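Local coordinates for 3-oxoacyl-[acyl-carrier-protein] synthase 3 (Pseudomonas aeruginosa, PDB 2X3E), which probably catalyses the first condensation of fatty acid synthesis, joining acetyl-CoA and malonyl-ACP to give 3-oxobutanoyl-ACP, carbon dioxide and CoA, at residues 7-15 against 59-70; 71-81 against 100-111. The protein carries 1 engineered substitution. All coordinates share one frame; numbering follows the deposited sequence. Where two conformers were deposited one is given.

Interaction 1: residues 7-15 against 59-70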
ATOM      1  N   VAL A   7     -20.035   0.321   4.325  1.00 15.27           N
ATOM      2  CA  VAL A   7     -20.646  -0.279   5.505  1.00 15.31           C
ATOM      3  C   VAL A   7     -19.973  -1.595   5.901  1.00 14.52           C
ATOM      4  O   VAL A   7     -19.844  -2.506   5.087  1.00 14.72           O
ATOM      5  CB  VAL A   7     -22.146  -0.541   5.256  1.00 15.84           C
ATOM      6  CG1 VAL A   7     -22.752  -1.309   6.415  1.00 16.48           C
ATOM      7  CG2 VAL A   7     -22.885   0.772   5.024  1.00 16.99           C
ATOM      8  N   VAL A   8     -19.561  -1.697   7.160  1.00 14.68           N
ATOM      9  CA  VAL A   8     -19.024  -2.955   7.690  1.00 14.53           C
ATOM     10  C   VAL A   8     -20.153  -3.987   7.746  1.00 14.81           C
ATOM     11  O   VAL A   8     -21.221  -3.710   8.289  1.00 15.26           O
ATOM     12  CB  VAL A   8     -18.418  -2.775   9.107  1.00 14.01           C
ATOM     13  CG1 VAL A   8     -17.975  -4.118   9.682  1.00 14.66           C
ATOM     14  CG2 VAL A   8     -17.241  -1.804   9.069  1.00 14.80           C
ATOM     15  N   CYS A   9     -19.917  -5.172   7.186  1.00 15.29           N
ATOM     16  CA  CYS A   9     -20.933  -6.228   7.172  1.00 16.59           C
ATOM     17  C   CYS A   9     -20.398  -7.637   7.456  1.00 16.76           C
ATOM     18  O   CYS A   9     -21.159  -8.592   7.416  1.00 17.37           O
ATOM     19  CB  CYS A   9     -21.707  -6.204   5.845  1.00 17.33           C
ATOM     20  SG  CYS A   9     -20.725  -6.482   4.363  1.00 18.90           S
ATOM     21  N   GLY A  10     -19.112  -7.758   7.790  1.00 16.61           N
ATOM     22  CA  GLY A  10     -18.508  -9.058   8.088  1.00 16.84           C
ATOM     23  C   GLY A  10     -17.206  -8.915   8.846  1.00 16.43           C
ATOM     24  O   GLY A  10     -16.483  -7.935   8.665  1.00 15.96           O
ATOM     25  N   LEU A  11     -16.921  -9.887   9.714  1.00 16.54           N
ATOM     26  CA  LEU A  11     -15.691  -9.903  10.508  1.00 15.87           C
ATOM     27  C   LEU A  11     -15.181 -11.331  10.597  1.00 15.95           C
ATOM     28  O   LEU A  11     -15.959 -12.267  10.772  1.00 16.39           O
ATOM     29  CB  LEU A  11     -15.947  -9.350  11.918  1.00 16.00           C
ATOM     30  CG  LEU A  11     -14.771  -9.312  12.902  1.00 16.57           C
ATOM     31  CD1 LEU A  11     -13.758  -8.259  12.510  1.00 15.79           C
ATOM     32  CD2 LEU A  11     -15.270  -9.065  14.319  1.00 17.13           C
ATOM     33  N   GLY A  12     -13.871 -11.490  10.467  1.00 15.40           N
ATOM     34  CA  GLY A  12     -13.222 -12.781  10.661  1.00 15.85           C
ATOM     35  C   GLY A  12     -11.794 -12.574  11.109  1.00 15.34           C
ATOM     36  O   GLY A  12     -11.257 -11.470  11.017  1.00 15.19           O
ATOM     37  N   SER A  13     -11.181 -13.627  11.621  1.00 15.45           N
ATOM     38  CA  SER A  13      -9.807 -13.538  12.102  1.00 15.00           C
ATOM     39  C   SER A  13      -9.150 -14.901  12.121  1.00 15.78           C
ATOM     40  O   SER A  13      -9.828 -15.932  12.039  1.00 16.24           O
ATOM     41  CB  SER A  13      -9.773 -12.929  13.502  1.00 14.56           C
ATOM     42  OG  SER A  13     -10.318 -13.817  14.464  1.00 14.90           O
ATOM     43  N   TYR A  14      -7.825 -14.892  12.237  1.00 15.62           N
ATOM     44  CA  TYR A  14      -7.058 -16.112  12.401  1.00 16.55           C
ATOM     45  C   TYR A  14      -5.778 -15.829  13.186  1.00 16.39           C
ATOM     46  O   TYR A  14      -5.059 -14.869  12.901  1.00 15.43           O
ATOM     47  CB  TYR A  14      -6.723 -16.734  11.041  1.00 17.23           C
ATOM     48  CG  TYR A  14      -5.945 -18.025  11.164  1.00 17.94           C
ATOM     49  CD1 TYR A  14      -6.579 -19.201  11.544  1.00 19.16           C
ATOM     50  CD2 TYR A  14      -4.570 -18.065  10.921  1.00 17.80           C
ATOM     51  CE1 TYR A  14      -5.872 -20.388  11.679  1.00 20.50           C
ATOM     52  CE2 TYR A  14      -3.851 -19.255  11.047  1.00 18.95           C
ATOM     53  CZ  TYR A  14      -4.513 -20.410  11.426  1.00 20.44           C
ATOM     54  OH  TYR A  14      -3.828 -21.596  11.555  1.00 21.74           O
ATOM     55  N   LEU A  15      -5.525 -16.667  14.185  1.00 17.61           N
ATOM     56  CA  LEU A  15      -4.296 -16.629  14.962  1.00 17.60           C
ATOM     57  C   LEU A  15      -3.537 -17.928  14.713  1.00 19.22           C
ATOM     58  O   LEU A  15      -4.142 -19.004  14.710  1.00 19.40           O
ATOM     59  CB  LEU A  15      -4.617 -16.507  16.452  1.00 17.77           C
ATOM     60  CG  LEU A  15      -5.287 -15.216  16.920  1.00 17.16           C
ATOM     61  CD1 LEU A  15      -5.916 -15.418  18.289  1.00 17.81           C
ATOM     62  CD2 LEU A  15      -4.298 -14.057  16.939  1.00 17.99           C
ATOM     63  N   ARG A  59      -6.952 -17.198   5.893  1.00 16.00           N
ATOM     64  CA  ARG A  59      -7.871 -17.769   6.875  1.00 16.33           C
ATOM     65  C   ARG A  59      -8.822 -16.715   7.439  1.00 15.50           C
ATOM     66  O   ARG A  59     -10.023 -16.974   7.571  1.00 15.91           O
ATOM     67  CB  ARG A  59      -7.106 -18.460   8.011  1.00 16.59           C
ATOM     68  CG  ARG A  59      -6.406 -19.763   7.617  1.00 17.75           C
ATOM     69  CD  ARG A  59      -7.392 -20.866   7.188  1.00 18.70           C
ATOM     70  NE  ARG A  59      -8.326 -21.231   8.253  1.00 19.62           N
ATOM     71  CZ  ARG A  59      -8.072 -22.109   9.222  1.00 20.10           C
ATOM     72  NH1 ARG A  59      -6.902 -22.736   9.287  1.00 20.19           N
ATOM     73  NH2 ARG A  59      -8.992 -22.355  10.144  1.00 22.21           N
ATOM     74  N   ALA A  60      -8.299 -15.533   7.761  1.00 14.60           N
ATOM     75  CA  ALA A  60      -9.146 -14.451   8.288  1.00 14.64           C
ATOM     76  C   ALA A  60     -10.191 -13.997   7.276  1.00 14.44           C
ATOM     77  O   ALA A  60     -11.351 -13.766   7.633  1.00 14.77           O
ATOM     78  CB  ALA A  60      -8.305 -13.263   8.738  1.00 14.04           C
ATOM     79  N   ALA A  61      -9.767 -13.861   6.024  1.00 14.51           N
ATOM     80  CA  ALA A  61     -10.639 -13.407   4.942  1.00 14.71           C
ATOM     81  C   ALA A  61     -11.746 -14.407   4.622  1.00 15.23           C
ATOM     82  O   ALA A  61     -12.890 -14.007   4.391  1.00 15.67           O
ATOM     83  CB  ALA A  61      -9.814 -13.110   3.693  1.00 14.65           C
ATOM     84  N   SER A  62     -11.422 -15.700   4.605  1.00 15.73           N
ATOM     85  CA  SER A  62     -12.433 -16.734   4.379  0.50 16.55           C
ATOM     86  C   SER A  62     -13.501 -16.677   5.466  1.00 16.60           C
ATOM     87  O   SER A  62     -14.691 -16.760   5.173  1.00 17.15           O
ATOM     88  CB  SER A  62     -11.815 -18.136   4.336  0.50 17.12           C
ATOM     89  OG  SER A  62     -10.886 -18.269   3.272  0.50 18.85           O
ATOM     90  N   ALA A  63     -13.073 -16.534   6.722  1.00 16.12           N
ATOM     91  CA  ALA A  63     -14.003 -16.424   7.851  1.00 16.09           C
ATOM     92  C   ALA A  63     -14.849 -15.153   7.752  1.00 15.64           C
ATOM     93  O   ALA A  63     -16.046 -15.172   8.052  1.00 15.79           O
ATOM     94  CB  ALA A  63     -13.246 -16.454   9.187  1.00 16.05           C
ATOM     95  N   ALA A  64     -14.228 -14.062   7.316  1.00 14.80           N
ATOM     96  CA  ALA A  64     -14.929 -12.783   7.149  1.00 14.46           C
ATOM     97  C   ALA A  64     -16.014 -12.859   6.073  1.00 14.74           C
ATOM     98  O   ALA A  64     -17.081 -12.270   6.234  1.00 14.43           O
ATOM     99  CB  ALA A  64     -13.941 -11.669   6.837  1.00 14.05           C
ATOM    100  N   LEU A  65     -15.738 -13.578   4.986  1.00 14.55           N
ATOM    101  CA  LEU A  65     -16.709 -13.759   3.903  1.00 14.93           C
ATOM    102  C   LEU A  65     -17.909 -14.582   4.366  1.00 15.74           C
ATOM    103  O   LEU A  65     -19.048 -14.278   4.008  1.00 16.81           O
ATOM    104  CB  LEU A  65     -16.055 -14.438   2.692  1.00 15.00           C
ATOM    105  CG  LEU A  65     -15.068 -13.592   1.892  1.00 13.56           C
ATOM    106  CD1 LEU A  65     -14.282 -14.475   0.940  1.00 14.76           C
ATOM    107  CD2 LEU A  65     -15.779 -12.473   1.133  1.00 14.29           C
ATOM    108  N   ALA A  66     -17.642 -15.627   5.148  1.00 16.01           N
ATOM    109  CA  ALA A  66     -18.695 -16.438   5.755  1.00 16.59           C
ATOM    110  C   ALA A  66     -19.564 -15.583   6.668  1.00 16.95           C
ATOM    111  O   ALA A  66     -20.785 -15.662   6.606  1.00 17.84           O
ATOM    112  CB  ALA A  66     -18.094 -17.618   6.533  1.00 16.75           C
ATOM    113  N   SER A  67     -18.927 -14.760   7.501  1.00 16.59           N
ATOM    114  CA  SER A  67     -19.633 -13.826   8.393  1.00 16.88           C
ATOM    115  C   SER A  67     -20.564 -12.869   7.626  1.00 17.14           C
ATOM    116  O   SER A  67     -21.703 -12.644   8.029  1.00 17.69           O
ATOM    117  CB  SER A  67     -18.608 -13.019   9.205  1.00 16.26           C
ATOM    118  OG  SER A  67     -19.218 -11.990   9.967  1.00 16.35           O
ATOM    119  N   ALA A  68     -20.073 -12.323   6.517  1.00 16.94           N
ATOM    120  CA  ALA A  68     -20.854 -11.390   5.690  1.00 17.51           C
ATOM    121  C   ALA A  68     -21.941 -12.074   4.848  1.00 18.88           C
ATOM    122  O   ALA A  68     -22.837 -11.405   4.319  1.00 19.11           O
ATOM    123  CB  ALA A  68     -19.925 -10.602   4.788  1.00 16.54           C
ATOM    124  N   GLY A  69     -21.859 -13.396   4.709  1.00 19.41           N
ATOM    125  CA  GLY A  69     -22.797 -14.133   3.864  1.00 20.53           C
ATOM    126  C   GLY A  69     -22.572 -13.832   2.389  1.00 20.68           C
ATOM    127  O   GLY A  69     -23.492 -13.950   1.583  1.00 21.47           O
ATOM    128  N   LEU A  70     -21.347 -13.441   2.042  1.00 20.30           N
ATOM    129  CA  LEU A  70     -20.980 -13.122   0.672  1.00 20.67           C
ATOM    130  C   LEU A  70     -19.927 -14.116   0.207  1.00 20.85           C
ATOM    131  O   LEU A  70     -19.080 -14.527   0.996  1.00 21.26           O
ATOM    132  CB  LEU A  70     -20.403 -11.708   0.585  1.00 20.19           C
ATOM    133  CG  LEU A  70     -21.309 -10.542   0.978  1.00 21.11           C
ATOM    134  CD1 LEU A  70     -20.517  -9.239   0.895  1.00 20.46           C
ATOM    135  CD2 LEU A  70     -22.555 -10.478   0.092  1.00 22.05           C
TER
HETATM  136  O   HOH W   1     -22.424 -10.689   9.758  1.00 19.00           O

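Interaction 2: residues 71-81 against 100-111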
ATOM      1  N   GLU A  71     -19.983 -14.511  -1.062  1.00 21.19           N
ATOM      2  CA  GLU A  71     -18.980 -15.419  -1.608  0.50 21.14           C
ATOM      3  C   GLU A  71     -18.042 -14.724  -2.593  1.00 20.39           C
ATOM      4  O   GLU A  71     -17.046 -15.306  -3.013  1.00 20.44           O
ATOM      5  CB  GLU A  71     -19.666 -16.624  -2.239  0.50 22.39           C
ATOM      6  CG  GLU A  71     -20.559 -17.351  -1.241  0.50 23.76           C
ATOM      7  CD  GLU A  71     -21.220 -18.567  -1.823  0.50 26.21           C
ATOM      8  OE1 GLU A  71     -20.889 -18.937  -2.972  0.50 27.92           O
ATOM      9  OE2 GLU A  71     -22.080 -19.152  -1.130  0.50 28.26           O
ATOM     10  N   ARG A  72     -18.350 -13.471  -2.937  1.00 19.67           N
ATOM     11  CA  ARG A  72     -17.486 -12.646  -3.784  1.00 18.91           C
ATOM     12  C   ARG A  72     -17.438 -11.221  -3.272  1.00 17.81           C
ATOM     13  O   ARG A  72     -18.425 -10.719  -2.739  1.00 17.90           O
ATOM     14  CB  ARG A  72     -17.997 -12.614  -5.228  1.00 19.89           C
ATOM     15  CG  ARG A  72     -17.482 -13.730  -6.072  1.00 21.53           C
ATOM     16  CD  ARG A  72     -18.098 -13.721  -7.469  1.00 22.91           C
ATOM     17  NE  ARG A  72     -17.971 -15.056  -8.038  1.00 24.65           N
ATOM     18  CZ  ARG A  72     -18.801 -16.067  -7.798  1.00 26.83           C
ATOM     19  NH1 ARG A  72     -19.872 -15.909  -7.022  1.00 27.47           N
ATOM     20  NH2 ARG A  72     -18.569 -17.250  -8.352  1.00 28.76           N
ATOM     21  N   VAL A  73     -16.281 -10.585  -3.435  1.00 16.77           N
ATOM     22  CA  VAL A  73     -16.134  -9.139  -3.274  1.00 16.42           C
ATOM     23  C   VAL A  73     -15.311  -8.602  -4.453  1.00 16.22           C
ATOM     24  O   VAL A  73     -14.629  -9.374  -5.139  1.00 16.08           O
ATOM     25  CB  VAL A  73     -15.473  -8.761  -1.920  1.00 16.01           C
ATOM     26  CG1 VAL A  73     -16.372  -9.194  -0.749  1.00 16.32           C
ATOM     27  CG2 VAL A  73     -14.075  -9.376  -1.786  1.00 15.64           C
ATOM     28  N   ASP A  74     -15.370  -7.293  -4.687  1.00 15.91           N
ATOM     29  CA  ASP A  74     -14.710  -6.693  -5.861  1.00 16.34           C
ATOM     30  C   ASP A  74     -13.233  -6.412  -5.628  1.00 15.38           C
ATOM     31  O   ASP A  74     -12.466  -6.288  -6.585  1.00 14.70           O
ATOM     32  CB  ASP A  74     -15.406  -5.386  -6.267  1.00 17.03           C
ATOM     33  CG  ASP A  74     -16.781  -5.603  -6.853  1.00 18.68           C
ATOM     34  OD1 ASP A  74     -16.970  -6.577  -7.613  1.00 19.93           O
ATOM     35  OD2 ASP A  74     -17.682  -4.781  -6.571  1.00 19.84           O
ATOM     36  N   ALA A  75     -12.844  -6.307  -4.356  1.00 14.52           N
ATOM     37  CA  ALA A  75     -11.526  -5.829  -3.973  1.00 14.21           C
ATOM     38  C   ALA A  75     -11.002  -6.564  -2.736  1.00 13.54           C
ATOM     39  O   ALA A  75     -11.774  -6.909  -1.833  1.00 13.03           O
ATOM     40  CB  ALA A  75     -11.575  -4.320  -3.704  1.00 14.05           C
ATOM     41  N   VAL A  76      -9.693  -6.807  -2.721  1.00 13.46           N
ATOM     42  CA  VAL A  76      -9.014  -7.399  -1.574  1.00 13.19           C
ATOM     43  C   VAL A  76      -7.769  -6.576  -1.252  1.00 13.18           C
ATOM     44  O   VAL A  76      -6.832  -6.524  -2.040  1.00 13.17           O
ATOM     45  CB  VAL A  76      -8.589  -8.867  -1.838  1.00 13.25           C
ATOM     46  CG1 VAL A  76      -7.876  -9.426  -0.615  1.00 13.34           C
ATOM     47  CG2 VAL A  76      -9.802  -9.725  -2.201  1.00 13.51           C
ATOM     48  N   VAL A  77      -7.766  -5.936  -0.086  1.00 13.44           N
ATOM     49  CA  VAL A  77      -6.650  -5.088   0.325  1.00 13.58           C
ATOM     50  C   VAL A  77      -6.056  -5.608   1.630  1.00 13.82           C
ATOM     51  O   VAL A  77      -6.794  -5.913   2.566  1.00 13.97           O
ATOM     52  CB  VAL A  77      -7.099  -3.620   0.462  1.00 13.75           C
ATOM     53  CG1 VAL A  77      -5.993  -2.757   1.087  1.00 14.54           C
ATOM     54  CG2 VAL A  77      -7.506  -3.076  -0.906  1.00 13.76           C
ATOM     55  N   LEU A  78      -4.728  -5.766   1.660  1.00 13.91           N
ATOM     56  CA  LEU A  78      -4.023  -6.126   2.883  1.00 14.04           C
ATOM     57  C   LEU A  78      -3.280  -4.918   3.416  1.00 14.32           C
ATOM     58  O   LEU A  78      -2.479  -4.298   2.698  1.00 14.80           O
ATOM     59  CB  LEU A  78      -3.015  -7.258   2.668  1.00 14.35           C
ATOM     60  CG  LEU A  78      -3.403  -8.608   2.055  1.00 16.09           C
ATOM     61  CD1 LEU A  78      -2.470  -9.705   2.582  1.00 15.50           C
ATOM     62  CD2 LEU A  78      -4.876  -8.993   2.235  1.00 15.22           C
ATOM     63  N   ALA A  79      -3.563  -4.580   4.668  1.00 13.89           N
ATOM     64  CA  ALA A  79      -2.769  -3.615   5.422  1.00 14.00           C
ATOM     65  C   ALA A  79      -1.695  -4.411   6.155  1.00 13.73           C
ATOM     66  O   ALA A  79      -2.014  -5.155   7.087  1.00 13.88           O
ATOM     67  CB  ALA A  79      -3.646  -2.860   6.402  1.00 14.00           C
ATOM     68  N   THR A  80      -0.442  -4.285   5.708  1.00 13.52           N
ATOM     69  CA  THR A  80       0.677  -5.073   6.251  1.00 13.27           C
ATOM     70  C   THR A  80       2.027  -4.386   6.055  1.00 13.55           C
ATOM     71  O   THR A  80       2.211  -3.615   5.109  1.00 13.82           O
ATOM     72  CB  THR A  80       0.754  -6.501   5.618  1.00 12.96           C
ATOM     73  OG1 THR A  80       1.683  -7.310   6.348  1.00 13.17           O
ATOM     74  CG2 THR A  80       1.184  -6.463   4.147  1.00 11.99           C
ATOM     75  N   SER A  81       2.953  -4.671   6.968  1.00 13.98           N
ATOM     76  CA  SER A  81       4.365  -4.291   6.838  1.00 14.56           C
ATOM     77  C   SER A  81       5.259  -5.538   6.722  1.00 14.93           C
ATOM     78  O   SER A  81       6.484  -5.437   6.769  1.00 15.44           O
ATOM     79  CB  SER A  81       4.805  -3.474   8.052  1.00 15.42           C
ATOM     80  OG  SER A  81       3.935  -2.381   8.273  1.00 15.63           O
ATOM     81  N   LEU A 100     -11.051 -15.502  -5.617  1.00 15.54           N
ATOM     82  CA  LEU A 100     -11.399 -14.160  -6.098  1.00 15.35           C
ATOM     83  C   LEU A 100     -10.384 -13.600  -7.103  1.00 15.35           C
ATOM     84  O   LEU A 100     -10.098 -12.400  -7.114  1.00 14.90           O
ATOM     85  CB  LEU A 100     -11.560 -13.198  -4.916  1.00 14.59           C
ATOM     86  CG  LEU A 100     -12.493 -13.658  -3.795  1.00 14.22           C
ATOM     87  CD1 LEU A 100     -12.525 -12.622  -2.697  1.00 14.94           C
ATOM     88  CD2 LEU A 100     -13.906 -13.946  -4.320  1.00 16.08           C
ATOM     89  N   VAL A 101      -9.853 -14.473  -7.953  1.00 15.59           N
ATOM     90  CA  VAL A 101      -9.062 -14.040  -9.101  1.00 15.89           C
ATOM     91  C   VAL A 101      -9.846 -12.982  -9.880  1.00 16.01           C
ATOM     92  O   VAL A 101     -11.053 -13.112 -10.046  1.00 16.11           O
ATOM     93  CB  VAL A 101      -8.756 -15.215 -10.047  1.00 16.56           C
ATOM     94  CG1 VAL A 101     -10.048 -15.848 -10.559  1.00 17.53           C
ATOM     95  CG2 VAL A 101      -7.895 -14.754 -11.215  1.00 17.07           C
ATOM     96  N   GLY A 102      -9.158 -11.943 -10.338  1.00 16.14           N
ATOM     97  CA  GLY A 102      -9.798 -10.835 -11.039  1.00 16.53           C
ATOM     98  C   GLY A 102     -10.038  -9.619 -10.165  1.00 15.95           C
ATOM     99  O   GLY A 102     -10.179  -8.510 -10.675  1.00 16.51           O
ATOM    100  N   ALA A 103     -10.084  -9.814  -8.849  1.00 15.44           N
ATOM    101  CA  ALA A 103     -10.342  -8.717  -7.924  1.00 15.13           C
ATOM    102  C   ALA A 103      -9.215  -7.690  -7.940  1.00 15.15           C
ATOM    103  O   ALA A 103      -8.035  -8.032  -8.137  1.00 14.74           O
ATOM    104  CB  ALA A 103     -10.536  -9.253  -6.503  1.00 14.80           C
ATOM    105  N   LEU A 104      -9.606  -6.432  -7.754  1.00 15.03           N
ATOM    106  CA  LEU A 104      -8.691  -5.344  -7.427  1.00 15.34           C
ATOM    107  C   LEU A 104      -7.941  -5.779  -6.164  1.00 14.57           C
ATOM    108  O   LEU A 104      -8.574  -6.138  -5.186  1.00 14.38           O
ATOM    109  CB  LEU A 104      -9.541  -4.092  -7.176  1.00 15.69           C
ATOM    110  CG  LEU A 104      -9.051  -2.734  -6.700  1.00 16.65           C
ATOM    111  CD1 LEU A 104     -10.241  -1.766  -6.794  1.00 16.13           C
ATOM    112  CD2 LEU A 104      -8.493  -2.777  -5.298  1.00 15.55           C
ATOM    113  N   ALA A 105      -6.609  -5.781  -6.183  1.00 14.13           N
ATOM    114  CA  ALA A 105      -5.859  -6.260  -5.016  1.00 13.83           C
ATOM    115  C   ALA A 105      -4.530  -5.542  -4.846  1.00 13.61           C
ATOM    116  O   ALA A 105      -3.760  -5.441  -5.796  1.00 14.37           O
ATOM    117  CB  ALA A 105      -5.630  -7.771  -5.124  1.00 13.81           C
ATOM    118  N   PHE A 106      -4.278  -5.043  -3.638  1.00 13.53           N
ATOM    119  CA  PHE A 106      -3.004  -4.398  -3.313  1.00 13.35           C
ATOM    120  C   PHE A 106      -2.733  -4.388  -1.812  1.00 12.97           C
ATOM    121  O   PHE A 106      -3.649  -4.594  -1.019  1.00 12.60           O
ATOM    122  CB  PHE A 106      -2.958  -2.963  -3.886  1.00 13.47           C
ATOM    123  CG  PHE A 106      -3.953  -1.995  -3.260  1.00 13.55           C
ATOM    124  CD1 PHE A 106      -3.608  -1.243  -2.137  1.00 13.79           C
ATOM    125  CD2 PHE A 106      -5.213  -1.801  -3.825  1.00 13.82           C
ATOM    126  CE1 PHE A 106      -4.505  -0.336  -1.573  1.00 13.77           C
ATOM    127  CE2 PHE A 106      -6.115  -0.897  -3.281  1.00 14.03           C
ATOM    128  CZ  PHE A 106      -5.766  -0.162  -2.145  1.00 13.84           C
ATOM    129  N   ASP A 107      -1.470  -4.159  -1.439  1.00 12.88           N
ATOM    130  CA  ASP A 107      -1.059  -4.022  -0.033  1.00 12.79           C
ATOM    131  C   ASP A 107      -0.883  -2.541   0.318  1.00 12.92           C
ATOM    132  O   ASP A 107      -0.413  -1.754  -0.513  1.00 12.88           O
ATOM    133  CB  ASP A 107       0.266  -4.749   0.248  1.00 13.09           C
ATOM    134  CG  ASP A 107       0.184  -6.266   0.083  1.00 14.65           C
ATOM    135  OD1 ASP A 107      -0.887  -6.808  -0.278  1.00 15.66           O
ATOM    136  OD2 ASP A 107       1.228  -6.936   0.306  1.00 14.74           O
ATOM    137  N   LEU A 108      -1.247  -2.179   1.553  1.00 12.75           N
ATOM    138  CA  LEU A 108      -1.127  -0.813   2.062  1.00 12.86           C
ATOM    139  C   LEU A 108      -0.175  -0.828   3.248  1.00 13.21           C
ATOM    140  O   LEU A 108      -0.303  -1.675   4.129  1.00 13.74           O
ATOM    141  CB  LEU A 108      -2.503  -0.280   2.478  1.00 12.76           C
ATOM    142  CG  LEU A 108      -2.586   1.182   2.942  1.00 13.06           C
ATOM    143  CD1 LEU A 108      -3.960   1.769   2.602  1.00 12.96           C
ATOM    144  CD2 LEU A 108      -2.284   1.339   4.442  1.00 12.81           C
ATOM    145  N   SER A 109       0.790   0.089   3.255  1.00 13.69           N
ATOM    146  CA  SER A 109       1.791   0.158   4.316  1.00 13.52           C
ATOM    147  C   SER A 109       1.579   1.395   5.180  1.00 13.39           C
ATOM    148  O   SER A 109       1.792   2.511   4.724  1.00 14.04           O
ATOM    149  CB  SER A 109       3.190   0.193   3.710  1.00 13.72           C
ATOM    150  OG  SER A 109       4.156   0.451   4.705  1.00 14.09           O
ATOM    151  N   ALA A 110       1.110   1.185   6.406  1.00 13.11           N
ATOM    152  CA  ALA A 110       1.014   2.251   7.404  1.00 13.24           C
ATOM    153  C   ALA A 110       1.220   1.689   8.814  1.00 13.48           C
ATOM    154  O   ALA A 110       0.639   2.177   9.781  1.00 13.50           O
ATOM    155  CB  ALA A 110      -0.329   2.981   7.301  1.00 12.71           C
ATOM    156  N   ALA A 111       2.053   0.651   8.915  1.00 13.99           N
ATOM    157  CA  ALA A 111       2.484   0.120  10.198  1.00 14.37           C
ATOM    158  C   ALA A 111       1.296  -0.195  11.110  1.00 14.43           C
ATOM    159  O   ALA A 111       0.330  -0.822  10.670  1.00 13.89           O
ATOM    160  CB  ALA A 111       3.466   1.099  10.862  1.00 14.72           C
TER
HETATM  161  O   HOH W   2       1.384  -2.808   8.980  1.00  6.08           O
HETATM  162  O   HOH W   3       4.476   0.212   7.421  1.00  9.11           O

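Interaction 1: residues 7-15 against 59-70
With chi1 at -179°, Y14 holds its ring trans to its own amide nitrogen and swings it over R59, whose chain is bent at both chi2 and chi3 so that it folds back across the aromatic face. R59 CG lies 3.9 Å from the centroid of the Y14 ring, almost on the ring normal, a CH-pi contact. Farther out the guanidinium tips away from parallel, its plane 40° from that of the ring, and Y14 CE1 lies over one face of the guanidinium, toward its rim, with NH1 of R59 3.5 Å from CE1 of Y14. S67, at the other end of the helix, uses a trans chi1 to place OG against the strand backbone. There it accepts the amide of L11 (L11 N to S67 OG 3.1 Å) in a nearly straight bond of 170°, while the same hydroxyl is also bonded to V327 O.

Between these two anchors the strand and helix run roughly antiparallel. Strand 5-14 is an outermost strand, within this chain, of the mixed sheet in this thiolase-type fold, and helix 53-68 covers one side of it, its A61, A64 and L65 also touching strand 133-140. L11 and S13 turn the other way, onto helix 285-295. The closeness rests on small residues: G10 and G12 have no side chain on the helix side, and A60, A64 and A68 meet the strand at successive turns. CA of G12 is 3.9 Å from CA of A64, and CA of S13 is 4.0 Å from CA of A60.

C9 and G10 both face V165 in a classic beta bulge. The carbonyl of C9 receives a CA-H...O contact from A68 (C9 O to A68 CA 3.3 Å), and a water donates to S67 O at 2.7 Å and weakly to C9 O. G69 leaves helical geometry with a positive phi, and its turn is closed by a Schellman motif.

Interaction 2: residues 71-81 against 100-111
V77 and F106, neighbours in a parallel pair of strands, cross at a slant: a chi1 of 66° puts the F106 ring in the crowded position between its backbone N and carbonyl carbon, and V77 CG2 settles over one face. That methyl is 3.8 Å from the centroid of the F106 ring, 23° off the normal and displaced toward the rim. A75 and L104 share this side of the sheet, with A75 CB 3.8 Å from L104 CD2.

On the side of the sheet that carries L78 and D107, D107 lies alongside L78, and its carboxylate also runs beside T80, all three side chains pointing the same way. OD1 of D107 rests 3.7 Å from CB of L78, and OD2 runs beside the T80 methyl. The carboxylate's bonds lead outside the pair, OD1 to A91 N and OD2 to T90 N where helix 91-97 begins, which fixes its rotation. Farther back, L100 crosses V76 at about a right angle and sets CD1 3.7 Å from V73 CG2.

Six backbone bonds join the two segments, from the tight L108 N to L78 O (2.7 Å) to the weak F106 N to V76 O (3.4 Å). Past the strand ends, one water accepts from S81 OG and donates to A111 O, while a second links S81 OG to S109 OG. D107 and S109 also pair antiparallel with a strand of the second subunit, so the sheet continues across the dimer. Within the chain, strand 75-79, helix 91-97 and strand 104-109 form a beta-alpha-beta unit, the crossover that joins adjacent parallel strands in thiolase-like folds.

In the fold
Interactions 1 and 2 follow each other along the chain, helix 53-68 leading into strand 75-79, and their centres lie about 14 Å apart. They meet directly where L65 CD2 of the helix packs 3.8 Å from V73 CG1. Both reach the same sheet, whose outermost strands within this chain each take part in one of them: 5-14 in interaction 1, and in interaction 2 104-109, which a strand of the second subunit continues. Interaction 1 lies away from the predicted active site. Interaction 2 leads to it, the A111 side chain being about 5 Å from that of A112, the engineered residue at a predicted catalytic position, and about 8 Å from that of H250, another predicted catalytic residue.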